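Local coordinates for protein molinate hydrolase (Gulosibacter molinativorax, PDB 4UB9) that hydrolyses the thiocarbamate pesticide molinate and binds zinc, probably acting, as amidohydrolases do, on a non-peptide carbon-nitrogen bond, at residues D451-P454 / L455-I458; I419-G422 / T423-A427; G375-P379 / D380-D384; L481-L484 / V485-Y488. One frame throughout, in Å; residues are numbered along the deposited sequence.

All four are tight local turns or helix ends, and none lies at the zinc site. Contact 2 is the buried one, a junction between two helices close to the barrel strands, and contact 1 touches it: Pro454, Leu455 and Ile458 pack on Ile419. Contact 3, a capped helix start, is partly buried and reaches a second subunit; contact 4, a turn near the C-terminus, is the surface member. These two also touch, through Pro379 with Val485 and Tyr488. Contacts 2 and 3 lie on opposite sides of the chain's centre, about 28 Å apart between centres. Aspartates within the segments organise 1 and 3, Glu128 of helix 122-135 holds 4, and 2 relies on carbonyls and a hydroxyl.

Contact 1: D451-P454 / L455-I458; sequences DQDP and LADI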
loop_
_atom_site.group_PDB
_atom_site.type_symbol
_atom_site.label_atom_id
_atom_site.label_comp_id
_atom_site.label_asym_id
_atom_site.label_seq_id
_atom_site.Cartn_x
_atom_site.Cartn_y
_atom_site.Cartn_z
ATOM N N ASP A 451 -36.867 7.757 34.449
ATOM C CA ASP A 451 -36.898 8.305 35.819
ATOM C C ASP A 451 -36.788 9.794 35.888
ATOM O O ASP A 451 -37.104 10.385 36.893
ATOM C CB ASP A 451 -35.724 7.776 36.628
ATOM C CG ASP A 451 -35.902 6.354 37.012
ATOM O OD1 ASP A 451 -37.029 5.851 36.877
ATOM O OD2 ASP A 451 -34.905 5.717 37.399
ATOM N N GLN A 452 -36.260 10.395 34.842
ATOM C CA GLN A 452 -36.153 11.827 34.804
ATOM C C GLN A 452 -36.691 12.395 33.530
ATOM O O GLN A 452 -36.992 11.660 32.595
ATOM C CB GLN A 452 -34.737 12.249 35.042
ATOM C CG GLN A 452 -34.361 12.008 36.484
ATOM C CD GLN A 452 -32.893 12.233 36.691
ATOM O OE1 GLN A 452 -32.401 13.359 36.618
ATOM N NE2 GLN A 452 -32.179 11.167 36.986
ATOM N N ASP A 453 -36.840 13.721 33.520
ATOM C CA ASP A 453 -37.587 14.438 32.507
ATOM C C ASP A 453 -36.738 14.740 31.269
ATOM O O ASP A 453 -35.863 15.618 31.284
ATOM C CB ASP A 453 -38.128 15.749 33.076
ATOM C CG ASP A 453 -39.073 16.479 32.111
ATOM O OD1 ASP A 453 -39.541 15.892 31.108
ATOM O OD2 ASP A 453 -39.374 17.647 32.379
ATOM N N PRO A 454 -37.041 14.064 30.163
ATOM C CA PRO A 454 -36.285 14.275 28.931
ATOM C C PRO A 454 -36.496 15.642 28.301
ATOM O O PRO A 454 -35.619 16.127 27.605
ATOM C CB PRO A 454 -36.804 13.185 28.018
ATOM C CG PRO A 454 -38.150 12.802 28.542
ATOM C CD PRO A 454 -38.126 13.078 30.005
ATOM N N LEU A 455 -37.607 16.295 28.610
ATOM C CA LEU A 455 -37.834 17.660 28.114
ATOM C C LEU A 455 -37.047 18.705 28.847
ATOM O O LEU A 455 -36.783 19.783 28.326
ATOM C CB LEU A 455 -39.305 17.997 28.185
ATOM C CG LEU A 455 -40.134 17.007 27.342
ATOM C CD1 LEU A 455 -41.610 17.152 27.620
ATOM C CD2 LEU A 455 -39.849 17.205 25.847
ATOM N N ALA A 456 -36.702 18.427 30.094
ATOM C CA ALA A 456 -35.908 19.382 30.881
ATOM C C ALA A 456 -34.451 19.277 30.488
ATOM O O ALA A 456 -33.701 20.248 30.517
ATOM C CB ALA A 456 -36.051 19.078 32.373
ATOM N N ASP A 457 -34.043 18.045 30.208
ATOM C CA ASP A 457 -32.658 17.725 29.800
ATOM C C ASP A 457 -32.655 16.439 28.962
ATOM O O ASP A 457 -33.047 15.368 29.439
ATOM C CB ASP A 457 -31.763 17.579 31.017
ATOM C CG ASP A 457 -30.310 17.349 30.668
ATOM O OD1 ASP A 457 -29.979 16.879 29.534
ATOM O OD2 ASP A 457 -29.477 17.621 31.571
ATOM N N ILE A 458 -32.231 16.583 27.702
ATOM C CA ILE A 458 -32.363 15.516 26.720
ATOM C C ILE A 458 -31.501 14.293 27.060
ATOM O O ILE A 458 -31.908 13.131 26.827
ATOM C CB ILE A 458 -32.106 16.031 25.285
ATOM C CG1 ILE A 458 -32.589 15.014 24.270
ATOM C CG2 ILE A 458 -30.652 16.396 25.094
ATOM C CD1 ILE A 458 -34.093 14.782 24.266
#
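The carboxylate of Asp453 overlaps the start of 455-458: OD1 lies 3.6 Å from Leu455 CB, and OD2 faces the methyl of Ala456. It gets there because CG stands anti to the backbone N (chi1 -173°), beside its own carbonyl carbon, which turns the acid in the direction the chain is about to take. OD1 then accepts the amide of Leu455, N to OD1 3.2 Å, closing an Asx turn around Pro454; the N-H comes from above the carboxylate plane rather than from its rim. The main chain winds the same way. Asp453 O accepts from Ala456 N at 3.2 Å, forming a type I beta turn, and from Asp457 N, also at 3.2 Å. The two grips differ: the Asp457 amide sits in the carbonyl plane, while that of Ala456 stands above it. Asn460 ND2 adds a further donor to this oxygen. With an alanine in place of Asp453, the Leu455 amide would probably lose its acceptor within the turn and the Ala456 methyl its contact with OD2. Pro454 and Ile458 are buried, the first on Trp88 and Ile419, the second on Met405 and Val409; Leu455 lies on Met416. Ile458 CD1 also approaches Pro454 O, 3.9 Å away. The turn follows strand 447-450 and packs against helices 400-410 and 415-421. Its chemistry implies that one aspartate organises the reversal twice over, its side chain and its carbonyl together engaging three successive amides, Leu455 to Asp457.

Contact 2: I419-G422 / T423-A427; sequences ILAG and TANPA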
loop_
_atom_site.group_PDB
_atom_site.type_symbol
_atom_site.label_atom_id
_atom_site.label_comp_id
_atom_site.label_asym_id
_atom_site.label_seq_id
_atom_site.Cartn_x
_atom_site.Cartn_y
_atom_site.Cartn_z
ATOM N N ILE A 419 -37.327 14.018 20.343
ATOM C CA ILE A 419 -37.937 12.758 20.795
ATOM C C ILE A 419 -38.789 12.193 19.710
ATOM O O ILE A 419 -38.846 10.981 19.530
ATOM C CB ILE A 419 -38.775 12.950 22.068
ATOM C CG1 ILE A 419 -37.834 13.252 23.236
ATOM C CG2 ILE A 419 -39.576 11.694 22.399
ATOM C CD1 ILE A 419 -38.511 13.808 24.468
ATOM N N LEU A 420 -39.517 13.068 19.026
ATOM C CA LEU A 420 -40.349 12.637 17.901
ATOM C C LEU A 420 -39.481 12.092 16.739
ATOM O O LEU A 420 -39.853 11.115 16.127
ATOM C CB LEU A 420 -41.237 13.760 17.348
ATOM C CG LEU A 420 -42.288 14.390 18.266
ATOM C CD1 LEU A 420 -43.416 14.988 17.430
ATOM C CD2 LEU A 420 -42.841 13.412 19.295
ATOM N N ALA A 421 -38.330 12.703 16.503
ATOM C CA ALA A 421 -37.393 12.208 15.514
ATOM C C ALA A 421 -37.016 10.772 15.797
ATOM O O ALA A 421 -36.795 9.995 14.884
ATOM C CB ALA A 421 -36.153 13.066 15.439
ATOM N N GLY A 422 -37.019 10.416 17.066
ATOM C CA GLY A 422 -36.686 9.088 17.502
ATOM C C GLY A 422 -37.854 8.207 17.840
ATOM O O GLY A 422 -37.667 7.162 18.405
ATOM N N THR A 423 -39.064 8.656 17.569
ATOM C CA THR A 423 -40.232 7.838 17.827
ATOM C C THR A 423 -41.193 7.777 16.667
ATOM O O THR A 423 -41.188 6.854 15.894
ATOM C CB THR A 423 -41.001 8.311 19.072
ATOM O OG1 THR A 423 -41.015 9.731 19.122
ATOM C CG2 THR A 423 -40.357 7.790 20.304
ATOM N N ALA A 424 -42.040 8.782 16.591
ATOM C CA ALA A 424 -43.055 8.892 15.585
ATOM C C ALA A 424 -42.531 9.083 14.179
ATOM O O ALA A 424 -43.070 8.549 13.259
ATOM C CB ALA A 424 -44.023 9.993 15.945
ATOM N N ASN A 425 -41.495 9.881 14.030
ATOM C CA ASN A 425 -41.033 10.279 12.720
ATOM C C ASN A 425 -40.491 9.184 11.808
ATOM O O ASN A 425 -40.853 9.132 10.666
ATOM C CB ASN A 425 -40.066 11.450 12.849
ATOM C CG ASN A 425 -40.713 12.694 13.431
ATOM O OD1 ASN A 425 -40.072 13.692 13.595
ATOM N ND2 ASN A 425 -41.973 12.620 13.751
ATOM N N PRO A 426 -39.670 8.285 12.324
ATOM C CA PRO A 426 -39.240 7.147 11.534
ATOM C C PRO A 426 -40.421 6.288 11.152
ATOM O O PRO A 426 -40.509 5.834 10.032
ATOM C CB PRO A 426 -38.344 6.360 12.480
ATOM C CG PRO A 426 -38.056 7.255 13.609
ATOM C CD PRO A 426 -39.071 8.318 13.666
ATOM N N ALA A 427 -41.304 6.062 12.098
ATOM C CA ALA A 427 -42.443 5.212 11.860
ATOM C C ALA A 427 -43.262 5.739 10.688
ATOM O O ALA A 427 -43.775 4.967 9.880
ATOM C CB ALA A 427 -43.311 5.128 13.100
#
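Ile419 gives its carbonyl to the hydroxyl of Thr423 where helix 415-421 breaks into helix 424-429, a helix-to-helix junction in the barrel-type amidohydrolase fold. The bond is short, Thr423 OG1 to Ile419 O 2.5 Å, and the hydroxyl approaches from above the carbonyl plane. Thr423 manages this with OG1 between its backbone N and carbonyl carbon (chi1 39°), turned back along the helix. A valine in place of Thr423 would probably leave Ile419 O without that hydroxyl, dependent within the junction on a weak bond from Gly422 N. Leu420 comes next, and its oxygen ties the two helices together: Asn425 N reaches it at 2.9 Å and Thr423 N at 3.0 Å, from opposite faces of the carbonyl plane. The Asn425 N to Leu420 O bond runs from i+5 to i, a pi-turn, wider than the alpha-helical one. Ala421 comes nearest to Asn425 along the backbone, CA to CA 5.0 Å. At Gly422 the chain first leaves helical geometry, and Thr423 beyond it packs on Pro91 and Leu93 of strand 88-95. Pro426, which packs on Val94 and Val369, has no N-H to offer and instead sets its ring carbon CD 3.1 Å from Ala421 O.

Contact 3: G375-P379 / D380-D384; sequences GCTDP and DILED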
loop_
_atom_site.group_PDB
_atom_site.type_symbol
_atom_site.label_atom_id
_atom_site.label_comp_id
_atom_site.label_asym_id
_atom_site.label_seq_id
_atom_site.Cartn_x
_atom_site.Cartn_y
_atom_site.Cartn_z
ATOM N N GLY A 375 -23.757 0.289 14.792
ATOM C CA GLY A 375 -23.636 -1.176 14.842
ATOM C C GLY A 375 -23.030 -1.632 16.144
ATOM O O GLY A 375 -22.512 -0.855 16.913
ATOM N N CYS A 376 -23.119 -2.919 16.393
ATOM C CA CYS A 376 -22.510 -3.505 17.575
ATOM C C CYS A 376 -21.066 -3.862 17.241
ATOM O O CYS A 376 -20.733 -4.933 16.713
ATOM C CB CYS A 376 -23.317 -4.693 18.072
ATOM S SG CYS A 376 -22.468 -5.545 19.413
ATOM N N THR A 377 -20.194 -2.935 17.581
ATOM C CA THR A 377 -18.802 -2.978 17.178
ATOM C C THR A 377 -17.989 -4.006 17.942
ATOM O O THR A 377 -18.124 -4.173 19.144
ATOM C CB THR A 377 -18.145 -1.593 17.365
ATOM O OG1 THR A 377 -18.992 -0.623 16.749
ATOM C CG2 THR A 377 -16.758 -1.530 16.701
ATOM N N ASP A 378 -17.138 -4.712 17.212
ATOM C CA ASP A 378 -16.341 -5.774 17.817
ATOM C C ASP A 378 -15.489 -5.211 18.955
ATOM O O ASP A 378 -14.808 -4.196 18.772
ATOM C CB ASP A 378 -15.437 -6.432 16.771
ATOM C CG ASP A 378 -14.811 -7.719 17.266
ATOM O OD1 ASP A 378 -13.751 -7.643 17.926
ATOM O OD2 ASP A 378 -15.350 -8.800 16.972
ATOM N N PRO A 379 -15.461 -5.896 20.097
ATOM C CA PRO A 379 -14.680 -5.393 21.256
ATOM C C PRO A 379 -13.208 -5.268 21.024
ATOM O O PRO A 379 -12.594 -4.359 21.549
ATOM C CB PRO A 379 -14.936 -6.417 22.330
ATOM C CG PRO A 379 -15.516 -7.611 21.640
ATOM C CD PRO A 379 -16.219 -7.105 20.421
ATOM N N ASP A 380 -12.639 -6.084 20.158
ATOM C CA ASP A 380 -11.217 -5.870 19.799
ATOM C C ASP A 380 -10.994 -4.526 19.128
ATOM O O ASP A 380 -9.946 -3.890 19.305
ATOM C CB ASP A 380 -10.642 -6.970 18.900
ATOM C CG ASP A 380 -10.251 -8.201 19.647
ATOM O OD1 ASP A 380 -9.916 -8.130 20.849
ATOM O OD2 ASP A 380 -10.239 -9.266 19.009
ATOM N N ILE A 381 -11.963 -4.100 18.334
ATOM C CA ILE A 381 -11.876 -2.793 17.640
ATOM C C ILE A 381 -12.161 -1.631 18.588
ATOM O O ILE A 381 -11.518 -0.589 18.525
ATOM C CB ILE A 381 -12.853 -2.731 16.447
ATOM C CG1 ILE A 381 -12.418 -3.711 15.353
ATOM C CG2 ILE A 381 -12.976 -1.320 15.865
ATOM C CD1 ILE A 381 -11.278 -3.184 14.511
ATOM N N LEU A 382 -13.149 -1.803 19.443
ATOM C CA LEU A 382 -13.406 -0.797 20.508
ATOM C C LEU A 382 -12.186 -0.611 21.400
ATOM O O LEU A 382 -11.803 0.499 21.769
ATOM C CB LEU A 382 -14.573 -1.210 21.382
ATOM C CG LEU A 382 -15.935 -1.182 20.696
ATOM C CD1 LEU A 382 -17.013 -1.681 21.663
ATOM C CD2 LEU A 382 -16.283 0.208 20.187
ATOM N N GLU A 383 -11.583 -1.740 21.737
ATOM C CA GLU A 383 -10.430 -1.781 22.613
ATOM C C GLU A 383 -9.259 -0.929 22.067
ATOM O O GLU A 383 -8.442 -0.469 22.813
ATOM C CB GLU A 383 -10.004 -3.248 22.805
ATOM C CG GLU A 383 -9.006 -3.476 23.911
ATOM C CD GLU A 383 -9.594 -3.169 25.301
ATOM O OE1 GLU A 383 -10.798 -3.413 25.539
ATOM O OE2 GLU A 383 -8.851 -2.604 26.132
ATOM N N ASP A 384 -9.175 -0.769 20.752
ATOM C CA ASP A 384 -8.135 0.074 20.133
ATOM C C ASP A 384 -8.333 1.556 20.373
ATOM O O ASP A 384 -7.413 2.335 20.159
ATOM C CB ASP A 384 -8.111 -0.069 18.592
ATOM C CG ASP A 384 -7.485 -1.380 18.089
ATOM O OD1 ASP A 384 -7.149 -2.285 18.886
ATOM O OD2 ASP A 384 -7.347 -1.492 16.844
#
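A first torsion of -168° places Asp378 CG anti to its backbone N, and a second of -85° turns the carboxylate so that OD1 meets the amide of Asp380, N to OD1 2.9 Å. The donor arrives on the anti side of that oxygen, somewhat out of the carboxylate plane. This makes Asp378 the N-cap of helix 379-383, with Pro379, which has no amide hydrogen to satisfy, as the first helical residue. Asp378 also gives its carbonyl to Leu382 N at 3.0 Å, in the carbonyl plane, and more weakly to Ile381 N; Pro379 O takes Glu383 N at 2.8 Å. Just before the cap, Thr377 meets Leu382 as in a hydrophobic staple: Thr377 CB lies 3.8 Å from Leu382 CD2. Thr377 CG2 touches Ile381 CG2 at 3.9 Å, the two side chains crossing at about a right angle. The side chains of Asp378 and Asp380 run side by side, with their carboxylates turned against each other, Asp378 OD1 to Asp380 OD2 4.0 Å, a proximity probably eased by Arg490, which forms salt bridges with both. Asp380 OD1 is further bonded to Tyr488 OH and to Arg203 of the second subunit. The helix start follows the loop from strand 368-370, with helix 103-106 against Thr377, Asp378 and Ile381 through Met105, and helix 111-118 against Asp378 through Tyr114 and Phe118.

Contact 4: L481-L484 / V485-Y488; sequences LSPL and VTAY
Leu484 and Ala487 close a type I beta turn, with Val485 and Thr486 at its corners, by one weak bond from Ala487 N to Leu484 O (3.4 Å). Pro483, just ahead of the turn, directs its CB across the bend and meets the Thr486 hydroxyl, CB to OG1 3.5 Å. That oxygen sits between its backbone N and carbonyl carbon (chi1 56°), which holds it over the incoming chain. The same proline carbon lies near the amide that closes the turn, Pro483 CB to Ala487 N 3.7 Å, so the ring borders both the second corner and the exit of the bend. The stronger partner of the Thr486 hydroxyl is Glu128 OE2 of helix 122-135, and this carboxylate also accepts the amides of Leu484, through OE2, and Val485, through OE1. One glutamate thus pins the turn with three bonds, which probably makes up for its weak internal closure. Leu484 and Val485 both lie on Val125 and Phe118, setting the turn against helices 122-135 and 111-118, and Val485 also reaches Pro379. A water bound to Leu484 O at 2.8 Å also lies close to Ala487 O, although the latter distance is too short to be trusted. The methyl of Ala487 comes to 3.5 Å from Leu484 O, and this CB lies 4.2 Å from Pro483 CB.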
loop_
_atom_site.group_PDB
_atom_site.type_symbol
_atom_site.label_atom_id
_atom_site.label_comp_id
_atom_site.label_asym_id
_atom_site.label_seq_id
_atom_site.Cartn_x
_atom_site.Cartn_y
_atom_site.Cartn_z
ATOM N N LEU A 481 -28.781 -11.859 25.654
ATOM C CA LEU A 481 -28.944 -13.136 26.343
ATOM C C LEU A 481 -27.738 -14.033 26.224
ATOM O O LEU A 481 -27.368 -14.665 27.187
ATOM C CB LEU A 481 -30.162 -13.886 25.807
ATOM C CG LEU A 481 -31.521 -13.182 26.091
ATOM C CD1 LEU A 481 -32.655 -14.034 25.522
ATOM C CD2 LEU A 481 -31.741 -12.892 27.574
ATOM N N SER A 482 -27.128 -14.124 25.045
ATOM C CA SER A 482 -25.911 -14.935 24.878
ATOM C C SER A 482 -24.844 -14.144 24.192
ATOM O O SER A 482 -24.741 -14.147 22.969
ATOM C CB SER A 482 -26.173 -16.184 24.069
ATOM O OG SER A 482 -27.323 -16.838 24.555
ATOM N N PRO A 483 -24.022 -13.471 24.981
ATOM C CA PRO A 483 -22.993 -12.703 24.337
ATOM C C PRO A 483 -22.238 -13.520 23.317
ATOM O O PRO A 483 -21.833 -14.649 23.590
ATOM C CB PRO A 483 -22.084 -12.273 25.503
ATOM C CG PRO A 483 -23.020 -12.209 26.689
ATOM C CD PRO A 483 -23.987 -13.341 26.449
ATOM N N LEU A 484 -22.072 -12.922 22.147
ATOM C CA LEU A 484 -21.406 -13.572 21.036
ATOM C C LEU A 484 -20.284 -12.652 20.585
ATOM O O LEU A 484 -19.117 -12.891 20.918
ATOM C CB LEU A 484 -22.405 -13.885 19.930
ATOM C CG LEU A 484 -21.874 -14.653 18.731
ATOM C CD1 LEU A 484 -21.185 -15.954 19.133
ATOM C CD2 LEU A 484 -23.020 -14.943 17.781
ATOM N N VAL A 485 -20.608 -11.566 19.879
ATOM C CA VAL A 485 -19.536 -10.608 19.559
ATOM C C VAL A 485 -19.086 -9.862 20.798
ATOM O O VAL A 485 -17.906 -9.552 20.937
ATOM C CB VAL A 485 -19.751 -9.700 18.302
ATOM C CG1 VAL A 485 -21.037 -9.961 17.589
ATOM C CG2 VAL A 485 -19.511 -8.244 18.578
ATOM N N THR A 486 -20.016 -9.621 21.718
ATOM C CA THR A 486 -19.664 -8.914 22.969
ATOM C C THR A 486 -18.998 -9.783 24.019
ATOM O O THR A 486 -18.521 -9.271 25.002
ATOM C CB THR A 486 -20.863 -8.206 23.630
ATOM O OG1 THR A 486 -21.904 -9.159 23.875
ATOM C CG2 THR A 486 -21.321 -7.102 22.743
ATOM N N ALA A 487 -18.988 -11.091 23.815
ATOM C CA ALA A 487 -18.203 -11.979 24.706
ATOM C C ALA A 487 -16.763 -11.532 24.764
ATOM O O ALA A 487 -16.077 -11.453 23.759
ATOM C CB ALA A 487 -18.290 -13.436 24.265
ATOM N N TYR A 488 -16.306 -11.248 25.968
ATOM C CA TYR A 488 -14.995 -10.669 26.164
ATOM C C TYR A 488 -14.552 -10.826 27.608
ATOM O O TYR A 488 -15.346 -10.669 28.511
ATOM C CB TYR A 488 -15.035 -9.186 25.820
ATOM C CG TYR A 488 -13.787 -8.647 25.159
ATOM C CD1 TYR A 488 -13.351 -9.166 23.929
ATOM C CD2 TYR A 488 -13.057 -7.615 25.731
ATOM C CE1 TYR A 488 -12.215 -8.685 23.309
ATOM C CE2 TYR A 488 -11.919 -7.129 25.116
ATOM C CZ TYR A 488 -11.506 -7.667 23.898
ATOM O OH TYR A 488 -10.403 -7.173 23.237
HETATM O O HOH W 1 -16.434 -12.335 21.541
#